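Local coordinates for protein pectate lyase 47 (Bacillus sp. TS-47, PDB 1VBL) that catalyses the eliminative cleavage of pectate, probably with the help of bound calcium, as a thermostable secreted lyase of polysaccharide lyase family 1, at residues 30-35 and 58-63; 323-328 and 352-357; 204-209 and 245-250; 81-86 and 120-125. All coordinates share one frame; numbering follows the deposited sequence.

Contact 1: 30-35 and 58-63; sequences QNVFVV and PKIIYV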
# COMPACT_ATOMS: atom_id res chain seq x y z
N GLN A 30 -27.39 -7.35 13.87
CA GLN A 30 -26.64 -8.36 14.61
C GLN A 30 -25.24 -8.57 14.01
O GLN A 30 -24.39 -9.23 14.61
CB GLN A 30 -27.39 -9.69 14.62
CG GLN A 30 -27.96 -10.11 13.27
CD GLN A 30 -29.39 -9.63 13.06
OE1 GLN A 30 -29.70 -8.45 13.27
NE2 GLN A 30 -30.26 -10.54 12.65
N ASN A 31 -25.01 -7.99 12.84
CA ASN A 31 -23.73 -8.12 12.16
C ASN A 31 -22.93 -6.82 12.14
O ASN A 31 -22.10 -6.60 11.26
CB ASN A 31 -23.95 -8.65 10.75
CG ASN A 31 -24.37 -10.11 10.74
OD1 ASN A 31 -25.14 -10.55 9.88
ND2 ASN A 31 -23.86 -10.87 11.70
N VAL A 32 -23.20 -5.97 13.13
CA VAL A 32 -22.50 -4.70 13.28
C VAL A 32 -21.73 -4.87 14.58
O VAL A 32 -22.33 -5.04 15.65
CB VAL A 32 -23.48 -3.53 13.42
CG1 VAL A 32 -22.72 -2.23 13.62
CG2 VAL A 32 -24.36 -3.44 12.18
N PHE A 33 -20.41 -4.84 14.50
CA PHE A 33 -19.59 -5.04 15.69
C PHE A 33 -18.69 -3.88 16.06
O PHE A 33 -18.41 -2.99 15.25
CB PHE A 33 -18.69 -6.28 15.51
CG PHE A 33 -19.39 -7.47 14.92
CD1 PHE A 33 -19.66 -7.54 13.56
CD2 PHE A 33 -19.78 -8.53 15.73
CE1 PHE A 33 -20.30 -8.64 13.00
CE2 PHE A 33 -20.43 -9.65 15.19
CZ PHE A 33 -20.69 -9.70 13.82
N VAL A 34 -18.24 -3.90 17.31
CA VAL A 34 -17.31 -2.91 17.83
C VAL A 34 -16.20 -3.79 18.39
O VAL A 34 -16.44 -4.60 19.29
CB VAL A 34 -17.92 -2.06 18.95
CG1 VAL A 34 -16.88 -1.10 19.49
CG2 VAL A 34 -19.12 -1.29 18.43
N VAL A 35 -14.99 -3.65 17.86
CA VAL A 35 -13.87 -4.46 18.32
C VAL A 35 -12.75 -3.63 18.92
O VAL A 35 -12.49 -2.51 18.48
CB VAL A 35 -13.32 -5.34 17.18
CG1 VAL A 35 -14.42 -6.26 16.66
CG2 VAL A 35 -12.79 -4.46 16.04
N PRO A 58 -22.91 -9.72 4.88
CA PRO A 58 -22.75 -8.27 5.07
C PRO A 58 -22.45 -7.98 6.53
O PRO A 58 -23.20 -8.38 7.41
CB PRO A 58 -24.11 -7.73 4.63
CG PRO A 58 -24.49 -8.67 3.53
CD PRO A 58 -24.14 -10.02 4.12
N LYS A 59 -21.35 -7.27 6.79
CA LYS A 59 -20.97 -6.97 8.16
C LYS A 59 -20.20 -5.67 8.28
O LYS A 59 -19.41 -5.30 7.41
CB LYS A 59 -20.13 -8.12 8.71
CG LYS A 59 -18.93 -8.49 7.83
CD LYS A 59 -18.44 -9.90 8.11
CE LYS A 59 -17.51 -10.38 7.01
NZ LYS A 59 -18.14 -10.31 5.65
N ILE A 60 -20.46 -4.97 9.38
CA ILE A 60 -19.79 -3.71 9.67
C ILE A 60 -18.98 -3.92 10.94
O ILE A 60 -19.50 -4.40 11.95
CB ILE A 60 -20.78 -2.56 9.89
CG1 ILE A 60 -21.56 -2.30 8.60
CG2 ILE A 60 -20.04 -1.31 10.34
CD1 ILE A 60 -22.66 -1.27 8.74
N ILE A 61 -17.71 -3.55 10.88
CA ILE A 61 -16.83 -3.71 12.01
C ILE A 61 -16.16 -2.40 12.37
O ILE A 61 -15.35 -1.87 11.61
CB ILE A 61 -15.75 -4.77 11.70
CG1 ILE A 61 -16.44 -6.10 11.38
CG2 ILE A 61 -14.81 -4.91 12.88
CD1 ILE A 61 -15.51 -7.21 10.97
N TYR A 62 -16.51 -1.87 13.54
CA TYR A 62 -15.95 -0.62 14.03
C TYR A 62 -14.73 -0.90 14.89
O TYR A 62 -14.81 -1.67 15.86
CB TYR A 62 -16.99 0.15 14.85
CG TYR A 62 -18.10 0.74 14.01
CD1 TYR A 62 -17.85 1.80 13.15
CD2 TYR A 62 -19.39 0.23 14.08
CE1 TYR A 62 -18.86 2.35 12.37
CE2 TYR A 62 -20.42 0.77 13.31
CZ TYR A 62 -20.15 1.83 12.45
OH TYR A 62 -21.15 2.37 11.68
N VAL A 63 -13.61 -0.29 14.54
CA VAL A 63 -12.37 -0.45 15.28
C VAL A 63 -12.24 0.67 16.29
O VAL A 63 -12.11 1.84 15.92
CB VAL A 63 -11.15 -0.43 14.34
CG1 VAL A 63 -9.86 -0.53 15.15
CG2 VAL A 63 -11.24 -1.58 13.34
O HOH W 1 -25.75 -9.06 7.61
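Val-32 CG1 rests against the rim of the Tyr-62 ring, 3.8 Å from CE2 and near the ring plane, the two side chains lying alongside each other and pointing the same way. The opposite side of the strand pair carries Phe-33, Val-35, Ile-61 and Val-63. There Val-35 CG2 reaches Ile-61 CG2 at 3.8 Å: with CG1 anti to the carbonyl carbon (chi1 -60°), CG2 falls between the backbone N and the carbonyl carbon, on the side of Ile-61. Phe-33 CD1 sits 4.1 Å from Ile-61 CG1, while the edge of its ring faces Ile-60 O. Four backbone bonds fix the parallel register behind these side chains; Phe-33 N to Ile-60 O is the shortest at 2.7 Å, and Val-35 N meets Tyr-62 O nearly along the C=O axis. Just ahead of the strands, a water donates to both Asn-31 OD1 and Pro-58 O, at 2.6 Å from the latter. Strands 32-35 and 59-63 belong to the N-terminal end of the parallel beta-helix characteristic of family 1 pectate lyases, and helix 38-44 lies on the chain between them. Ala-44 of that helix touches Phe-33, Val-35 and Ile-61. Ile-60 CG2 packs 3.6 Å above one face of the Tyr-62 ring, offset toward its rim, and the phenol OH bonds to Gly-4 N and Glu-2 OE2 in the N-terminal arm. With an alanine here, Val-32 CG1 and Ile-60 CG2 would probably lose their aromatic neighbour and the N-terminal arm its hydroxyl partner.

Contact 2: 323-328 and 352-357; sequences IYAQNN and MYETGT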
# COMPACT_ATOMS: atom_id res chain seq x y z
N ILE A 323 -1.40 4.68 -17.23
CA ILE A 323 -1.59 5.72 -16.23
C ILE A 323 -2.18 6.98 -16.87
O ILE A 323 -1.76 7.40 -17.95
CB ILE A 323 -0.25 6.09 -15.56
CG1 ILE A 323 0.26 4.89 -14.75
CG2 ILE A 323 -0.43 7.32 -14.67
CD1 ILE A 323 1.71 5.02 -14.31
N TYR A 324 -3.16 7.57 -16.19
CA TYR A 324 -3.78 8.81 -16.65
C TYR A 324 -3.72 9.70 -15.41
O TYR A 324 -4.52 9.55 -14.48
CB TYR A 324 -5.24 8.55 -17.07
CG TYR A 324 -5.87 9.67 -17.87
CD1 TYR A 324 -6.20 10.89 -17.27
CD2 TYR A 324 -6.13 9.52 -19.24
CE1 TYR A 324 -6.78 11.93 -18.01
CE2 TYR A 324 -6.71 10.54 -19.99
CZ TYR A 324 -7.04 11.74 -19.37
OH TYR A 324 -7.61 12.76 -20.10
N ALA A 325 -2.76 10.62 -15.40
CA ALA A 325 -2.54 11.52 -14.27
C ALA A 325 -3.06 12.93 -14.51
O ALA A 325 -2.76 13.54 -15.54
CB ALA A 325 -1.05 11.56 -13.93
N GLN A 326 -3.83 13.45 -13.56
CA GLN A 326 -4.40 14.79 -13.68
C GLN A 326 -4.28 15.64 -12.42
O GLN A 326 -4.61 15.20 -11.32
CB GLN A 326 -5.89 14.72 -14.02
CG GLN A 326 -6.24 14.22 -15.40
CD GLN A 326 -7.74 14.19 -15.60
OE1 GLN A 326 -8.41 13.23 -15.21
NE2 GLN A 326 -8.29 15.24 -16.18
N ASN A 327 -3.84 16.88 -12.60
CA ASN A 327 -3.77 17.85 -11.52
C ASN A 327 -3.19 17.38 -10.18
O ASN A 327 -3.83 17.53 -9.13
CB ASN A 327 -5.17 18.43 -11.31
CG ASN A 327 -5.72 19.08 -12.57
OD1 ASN A 327 -5.15 18.92 -13.65
ND2 ASN A 327 -6.82 19.81 -12.44
N ASN A 328 -1.99 16.82 -10.22
CA ASN A 328 -1.32 16.37 -9.02
C ASN A 328 -0.31 17.46 -8.69
O ASN A 328 0.24 18.10 -9.58
CB ASN A 328 -0.62 15.03 -9.24
CG ASN A 328 -1.59 13.93 -9.61
OD1 ASN A 328 -1.77 13.61 -10.78
ND2 ASN A 328 -2.24 13.37 -8.60
N MET A 352 1.23 6.95 -21.51
CA MET A 352 0.59 7.45 -20.31
C MET A 352 0.14 8.85 -20.64
O MET A 352 0.64 9.48 -21.57
CB MET A 352 1.55 7.46 -19.11
CG MET A 352 2.41 8.70 -18.94
SD MET A 352 3.36 8.70 -17.37
CE MET A 352 2.21 9.49 -16.25
N TYR A 353 -0.85 9.34 -19.90
CA TYR A 353 -1.29 10.69 -20.13
C TYR A 353 -1.07 11.43 -18.82
O TYR A 353 -1.26 10.87 -17.74
CB TYR A 353 -2.76 10.76 -20.52
CG TYR A 353 -3.14 12.15 -20.96
CD1 TYR A 353 -2.58 12.72 -22.11
CD2 TYR A 353 -4.01 12.93 -20.20
CE1 TYR A 353 -2.87 14.02 -22.48
CE2 TYR A 353 -4.30 14.24 -20.56
CZ TYR A 353 -3.73 14.78 -21.70
OH TYR A 353 -4.00 16.09 -22.06
N GLU A 354 -0.66 12.68 -18.93
CA GLU A 354 -0.39 13.49 -17.76
C GLU A 354 -0.70 14.94 -18.09
O GLU A 354 -0.34 15.42 -19.17
CB GLU A 354 1.08 13.35 -17.36
CG GLU A 354 1.50 14.27 -16.24
CD GLU A 354 2.67 15.15 -16.61
OE1 GLU A 354 3.20 15.00 -17.74
OE2 GLU A 354 3.07 15.99 -15.78
N THR A 355 -1.35 15.63 -17.17
CA THR A 355 -1.68 17.03 -17.38
C THR A 355 -1.93 17.73 -16.06
O THR A 355 -2.28 17.10 -15.06
CB THR A 355 -2.93 17.17 -18.28
OG1 THR A 355 -3.07 18.54 -18.68
CG2 THR A 355 -4.18 16.75 -17.52
N GLY A 356 -1.73 19.05 -16.06
CA GLY A 356 -1.97 19.85 -14.87
C GLY A 356 -1.03 19.64 -13.70
O GLY A 356 -1.36 20.03 -12.58
N THR A 357 0.13 19.03 -13.93
CA THR A 357 1.08 18.79 -12.85
C THR A 357 1.80 20.07 -12.44
O THR A 357 2.25 20.85 -13.28
CB THR A 357 2.17 17.77 -13.26
OG1 THR A 357 1.57 16.52 -13.62
CG2 THR A 357 3.13 17.53 -12.09
O HOH W 2 -0.81 15.69 -12.79
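From Ile-323 to Gln-326 the chain runs almost exactly parallel to Met-352 to Thr-355, the strand axes 4.6 Å apart at closest approach. Tyr-353 N donates to Ile-323 O, and Ala-325 N to Tyr-353 O at 2.8 Å; Thr-355 N then bonds to Ala-325 O, and Asn-327 N to Thr-355 O. A water carries the link past the last strand pair: it accepts from Asn-328 N and donates to Thr-355 O and Thr-357 OG1. Tyr-324 and Tyr-353 share one side of the strands and point the same way. Their ring planes are inclined at 45°, and Tyr-353 CD2 lies over a face of the Tyr-324 ring, 3.4 Å from CZ, while Tyr-353 CB makes a CH-pi contact with that ring. Both CG atoms stand anti to their own backbone N (chi1 -166° in Tyr-324, -171° in Tyr-353), which swings the rings in the same direction. Replacing Tyr-324 by a serine would probably open a gap beside the Tyr-353 ring and leave that ring freer to turn. Farther along, Gln-326 CG packs against Thr-355 CG2 at 3.9 Å; the amide OE1 is bonded to His-295 NE2. Ala-325 and Glu-354 occupy the other side, both touching Trp-315. Glu-354 OE2 accepts from Thr-357 OG1 and Leu-370 N, and OE1 forms a salt bridge with Lys-384. These are neighbouring C-terminal strands of the parallel beta-helix: strand 293-303 pairs with the far side of 322-332, Val-317 of strand 315-318 touches Met-352, and helix 370-377 covers Met-352 and Thr-357.

Contact 3: 204-209 and 245-250; sequences HNTFTD and YNVFTN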
# COMPACT_ATOMS: atom_id res chain seq x y z
N HIS A 204 -9.74 7.63 3.62
CA HIS A 204 -9.45 8.33 4.88
C HIS A 204 -8.71 7.50 5.93
O HIS A 204 -9.11 7.46 7.09
CB HIS A 204 -10.72 8.92 5.49
CG HIS A 204 -11.14 10.22 4.88
ND1 HIS A 204 -12.04 10.29 3.83
CD2 HIS A 204 -10.78 11.49 5.15
CE1 HIS A 204 -12.21 11.56 3.49
NE2 HIS A 204 -11.45 12.31 4.28
N ASN A 205 -7.65 6.83 5.51
CA ASN A 205 -6.83 6.05 6.42
C ASN A 205 -5.47 6.73 6.42
O ASN A 205 -5.18 7.57 5.57
CB ASN A 205 -6.68 4.61 5.93
CG ASN A 205 -8.00 3.87 5.88
OD1 ASN A 205 -8.61 3.59 6.91
ND2 ASN A 205 -8.45 3.56 4.67
N THR A 206 -4.65 6.39 7.40
CA THR A 206 -3.31 6.94 7.48
C THR A 206 -2.37 5.75 7.55
O THR A 206 -2.61 4.80 8.29
CB THR A 206 -3.14 7.85 8.71
OG1 THR A 206 -3.92 9.04 8.53
CG2 THR A 206 -1.68 8.23 8.90
N PHE A 207 -1.32 5.79 6.74
CA PHE A 207 -0.34 4.71 6.70
C PHE A 207 1.01 5.29 7.07
O PHE A 207 1.45 6.28 6.47
CB PHE A 207 -0.28 4.12 5.29
CG PHE A 207 -1.57 3.49 4.84
CD1 PHE A 207 -1.81 2.13 5.06
CD2 PHE A 207 -2.56 4.25 4.22
CE1 PHE A 207 -3.01 1.54 4.66
CE2 PHE A 207 -3.76 3.67 3.82
CZ PHE A 207 -3.99 2.31 4.04
N THR A 208 1.67 4.69 8.05
CA THR A 208 2.98 5.17 8.50
C THR A 208 3.77 4.05 9.15
O THR A 208 3.18 3.11 9.68
CB THR A 208 2.83 6.31 9.54
OG1 THR A 208 4.13 6.73 9.97
CG2 THR A 208 2.04 5.82 10.76
N ASP A 209 5.09 4.13 9.10
CA ASP A 209 5.90 3.12 9.77
C ASP A 209 5.89 3.46 11.26
O ASP A 209 6.36 2.68 12.09
CB ASP A 209 7.33 3.09 9.21
CG ASP A 209 7.40 2.40 7.85
OD1 ASP A 209 6.36 1.89 7.39
OD2 ASP A 209 8.50 2.36 7.25
N TYR A 245 -8.30 10.04 -0.33
CA TYR A 245 -8.11 10.78 0.91
C TYR A 245 -7.34 10.05 2.00
O TYR A 245 -7.69 10.14 3.18
CB TYR A 245 -9.48 11.21 1.43
CG TYR A 245 -10.10 12.31 0.61
CD1 TYR A 245 -9.73 13.64 0.80
CD2 TYR A 245 -11.05 12.03 -0.37
CE1 TYR A 245 -10.29 14.66 0.04
CE2 TYR A 245 -11.62 13.05 -1.15
CZ TYR A 245 -11.23 14.36 -0.93
OH TYR A 245 -11.77 15.39 -1.67
N ASN A 246 -6.29 9.33 1.61
CA ASN A 246 -5.46 8.62 2.57
C ASN A 246 -4.14 9.36 2.74
O ASN A 246 -3.74 10.14 1.87
CB ASN A 246 -5.13 7.20 2.08
CG ASN A 246 -6.35 6.34 1.91
OD1 ASN A 246 -6.96 5.91 2.90
ND2 ASN A 246 -6.73 6.09 0.67
N VAL A 247 -3.48 9.12 3.85
CA VAL A 247 -2.18 9.72 4.09
C VAL A 247 -1.19 8.55 4.06
O VAL A 247 -1.43 7.52 4.68
CB VAL A 247 -2.08 10.39 5.48
CG1 VAL A 247 -0.62 10.74 5.78
CG2 VAL A 247 -2.92 11.66 5.52
N PHE A 248 -0.11 8.71 3.30
CA PHE A 248 0.94 7.71 3.21
C PHE A 248 2.20 8.47 3.59
O PHE A 248 2.63 9.36 2.86
CB PHE A 248 1.08 7.16 1.79
CG PHE A 248 -0.15 6.47 1.28
CD1 PHE A 248 -1.11 7.17 0.55
CD2 PHE A 248 -0.35 5.11 1.53
CE1 PHE A 248 -2.26 6.53 0.09
CE2 PHE A 248 -1.50 4.47 1.07
CZ PHE A 248 -2.46 5.18 0.35
N THR A 249 2.78 8.14 4.73
CA THR A 249 3.96 8.85 5.18
C THR A 249 4.96 7.93 5.88
O THR A 249 4.60 6.84 6.33
CB THR A 249 3.55 10.01 6.13
OG1 THR A 249 4.68 10.85 6.40
CG2 THR A 249 3.03 9.44 7.45
N ASN A 250 6.21 8.39 5.94
CA ASN A 250 7.29 7.66 6.60
C ASN A 250 7.26 6.17 6.28
O ASN A 250 7.04 5.33 7.15
CB ASN A 250 7.21 7.87 8.11
CG ASN A 250 7.27 9.33 8.50
OD1 ASN A 250 7.93 10.14 7.84
ND2 ASN A 250 6.60 9.69 9.59
O HOH W 3 4.14 9.00 11.36
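Phe-207 and Phe-248 lie side by side on successive strands of the parallel beta-helix, their planes nearly parallel at 5° but displaced, with little ring-on-ring overlap. Phe-207 CD2 comes 3.3 Å from Phe-248 CE2, and the edge of the Phe-207 ring also meets Val-247 O in its plane. The series runs on to both flanks, with Phe-165 beside Phe-207 and Tyr-279 beside Phe-248, continuing a row of aromatic rings from coil to coil. Calcium-binding Asp-190 has its side chain about 8 Å from that of Phe-207.

An asparagine pair precedes the phenylalanines. The amide planes of Asn-205 and Asn-246 are nearly parallel, 7° apart, as in an asparagine stack, and Asn-246 OD1 accepts from Asn-205 N at 2.9 Å and from Asn-205 ND2, the two donors arriving from opposite faces of its plane. Asn-205 ND2 also donates to Ile-160 O, while Asn-246 ND2 reaches Ile-202 O, so the amides tie several coils together. One residue earlier, the His-204 and Tyr-245 rings run near parallel, also displaced, with Tyr-245 CB lying over the imidazole face, 3.4 Å from His-204 CE1. At the other end, Thr-208 OG1, also bonded to Gly-210 N, lies 2.7 Å from a water that accepts from Asn-250 ND2.

Contact 4: 81-86 and 120-125; sequences DFYKDP and KKQKDR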
# COMPACT_ATOMS: atom_id res chain seq x y z
N ASP A 81 10.53 -14.30 19.65
CA ASP A 81 10.74 -15.56 20.35
C ASP A 81 9.50 -16.46 20.26
O ASP A 81 9.60 -17.68 20.20
CB ASP A 81 11.11 -15.30 21.81
CG ASP A 81 10.03 -14.55 22.58
OD1 ASP A 81 9.45 -13.58 22.04
OD2 ASP A 81 9.76 -14.93 23.74
N PHE A 82 8.33 -15.83 20.26
CA PHE A 82 7.06 -16.54 20.18
C PHE A 82 6.93 -17.25 18.83
O PHE A 82 6.42 -18.37 18.75
CB PHE A 82 5.91 -15.53 20.35
CG PHE A 82 4.54 -16.13 20.22
CD1 PHE A 82 3.89 -16.67 21.32
CD2 PHE A 82 3.89 -16.13 18.99
CE1 PHE A 82 2.60 -17.20 21.20
CE2 PHE A 82 2.60 -16.65 18.85
CZ PHE A 82 1.96 -17.19 19.97
N TYR A 83 7.40 -16.60 17.78
CA TYR A 83 7.31 -17.15 16.43
C TYR A 83 8.48 -18.02 15.98
O TYR A 83 8.34 -18.84 15.09
CB TYR A 83 7.16 -16.02 15.41
CG TYR A 83 5.98 -15.11 15.63
CD1 TYR A 83 6.17 -13.78 16.01
CD2 TYR A 83 4.68 -15.56 15.40
CE1 TYR A 83 5.09 -12.92 16.14
CE2 TYR A 83 3.60 -14.70 15.54
CZ TYR A 83 3.81 -13.38 15.90
OH TYR A 83 2.74 -12.53 16.01
N LYS A 84 9.64 -17.81 16.60
CA LYS A 84 10.86 -18.51 16.22
C LYS A 84 10.84 -20.04 16.19
O LYS A 84 10.49 -20.69 17.17
CB LYS A 84 12.02 -18.04 17.11
CG LYS A 84 13.40 -18.43 16.58
CD LYS A 84 14.52 -17.94 17.48
CE LYS A 84 14.67 -18.81 18.72
NZ LYS A 84 15.01 -20.23 18.38
N ASP A 85 11.22 -20.59 15.04
CA ASP A 85 11.29 -22.03 14.85
C ASP A 85 12.46 -22.53 15.71
O ASP A 85 13.46 -21.83 15.87
CB ASP A 85 11.56 -22.35 13.37
CG ASP A 85 11.61 -23.83 13.08
OD1 ASP A 85 10.54 -24.44 12.88
OD2 ASP A 85 12.73 -24.40 13.07
N PRO A 86 12.35 -23.75 16.26
CA PRO A 86 13.41 -24.32 17.10
C PRO A 86 14.75 -24.42 16.38
O PRO A 86 15.82 -24.40 17.00
CB PRO A 86 12.87 -25.70 17.46
CG PRO A 86 11.39 -25.55 17.35
CD PRO A 86 11.22 -24.69 16.13
N LYS A 120 6.08 -18.08 8.48
CA LYS A 120 4.72 -18.57 8.30
C LYS A 120 3.90 -18.44 9.58
O LYS A 120 2.71 -18.12 9.54
CB LYS A 120 4.71 -20.03 7.84
CG LYS A 120 3.31 -20.60 7.69
CD LYS A 120 3.33 -22.07 7.31
CE LYS A 120 1.91 -22.63 7.29
NZ LYS A 120 1.02 -21.83 6.40
N LYS A 121 4.53 -18.70 10.72
CA LYS A 121 3.81 -18.61 11.99
C LYS A 121 3.38 -17.16 12.25
O LYS A 121 2.28 -16.92 12.75
CB LYS A 121 4.69 -19.11 13.15
CG LYS A 121 3.92 -19.23 14.46
CD LYS A 121 4.74 -19.90 15.56
CE LYS A 121 3.97 -19.90 16.87
NZ LYS A 121 4.73 -20.54 17.99
N GLN A 122 4.24 -16.20 11.93
CA GLN A 122 3.86 -14.81 12.15
C GLN A 122 2.79 -14.41 11.14
O GLN A 122 1.81 -13.75 11.48
CB GLN A 122 5.07 -13.88 12.04
CG GLN A 122 4.69 -12.40 12.12
CD GLN A 122 5.89 -11.50 12.37
OE1 GLN A 122 6.95 -11.69 11.79
NE2 GLN A 122 5.70 -10.49 13.22
N LYS A 123 2.98 -14.83 9.89
CA LYS A 123 2.03 -14.51 8.83
C LYS A 123 0.62 -15.00 9.17
O LYS A 123 -0.35 -14.24 9.10
CB LYS A 123 2.49 -15.14 7.51
CG LYS A 123 1.62 -14.83 6.30
CD LYS A 123 0.66 -15.96 5.98
CE LYS A 123 1.41 -17.25 5.65
NZ LYS A 123 2.49 -17.03 4.63
N ASP A 124 0.52 -16.27 9.55
CA ASP A 124 -0.77 -16.85 9.90
C ASP A 124 -1.46 -16.14 11.07
O ASP A 124 -2.67 -16.25 11.23
CB ASP A 124 -0.63 -18.35 10.21
CG ASP A 124 -0.32 -19.18 8.98
OD1 ASP A 124 -0.53 -18.69 7.85
OD2 ASP A 124 0.13 -20.34 9.14
N ARG A 125 -0.69 -15.42 11.88
CA ARG A 125 -1.28 -14.72 13.02
C ARG A 125 -1.58 -13.24 12.83
O ARG A 125 -2.63 -12.76 13.28
CB ARG A 125 -0.39 -14.87 14.26
CG ARG A 125 -0.84 -14.03 15.46
CD ARG A 125 -0.19 -14.51 16.76
NE ARG A 125 -0.65 -15.85 17.13
CZ ARG A 125 -1.77 -16.11 17.79
NH1 ARG A 125 -2.56 -15.12 18.19
NH2 ARG A 125 -2.11 -17.36 18.04
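Lys-121 NZ donates to Phe-82 O at 2.9 Å, nearly in line with the carbonyl bond. The lysine is extended throughout, with CG anti to the backbone N (chi1 -171°), and this full reach carries the ammonium from its helix to the carbonyl. The same NZ stands over a face of the Phe-82 ring, 4.7 Å from the centroid, in a cation-pi contact, so one charge serves both the backbone and the ring of a single residue. Tyr-83 supplies the broad apolar surface. Gln-122 CB sits over the centre of its ring, a CH-pi contact 3.8 Å from the centroid, and Gln-122 CA approaches Tyr-83 CE2 at 3.4 Å. Phe-82 CD2 lies over the rim of the opposite face of the tyrosine, while Lys-121 CG meets its edge, leaving the ring clamped between its own chain and helix 110-126. This packing lies outside the beta-helix coils: a short, weakly bonded helical turn, 80-83, packs on the C-terminal part of helix 110-126, just ahead of strand 127-129. Arg-125 crosses both aromatics at about a right angle, with CD 3.6 Å from Tyr-83 OH and NE 3.8 Å from Phe-82 CE2. Its guanidinium stands almost perpendicular to the Phe-82 ring, at 89°, and is steadied from beyond, NH2 by a salt bridge to Asp-73 and NH1 by Val-71 O. Gln-122 OE1 in turn accepts from Tyr-171 N.

Following the chain from the N terminus, contact 1 closes first, bringing 58-63 beside 30-35 after a loop that includes helix 38-44. Contact 4 comes next: 81-86 is met again by 120-125 after a largely helical excursion, its centre about 29 Å from that of contact 1. Contact 3 then closes across one coil of the beta-helix, and contact 2 across another nearer the C terminus, their centres about 22 Å apart. The four loops follow in series, with none nested or crossed. Contacts 1, 3 and 2 tie the beginning, middle and far end of the strand array, whereas contact 4 fastens helices packed outside it, on the opposite side of the chain's centre from contact 2.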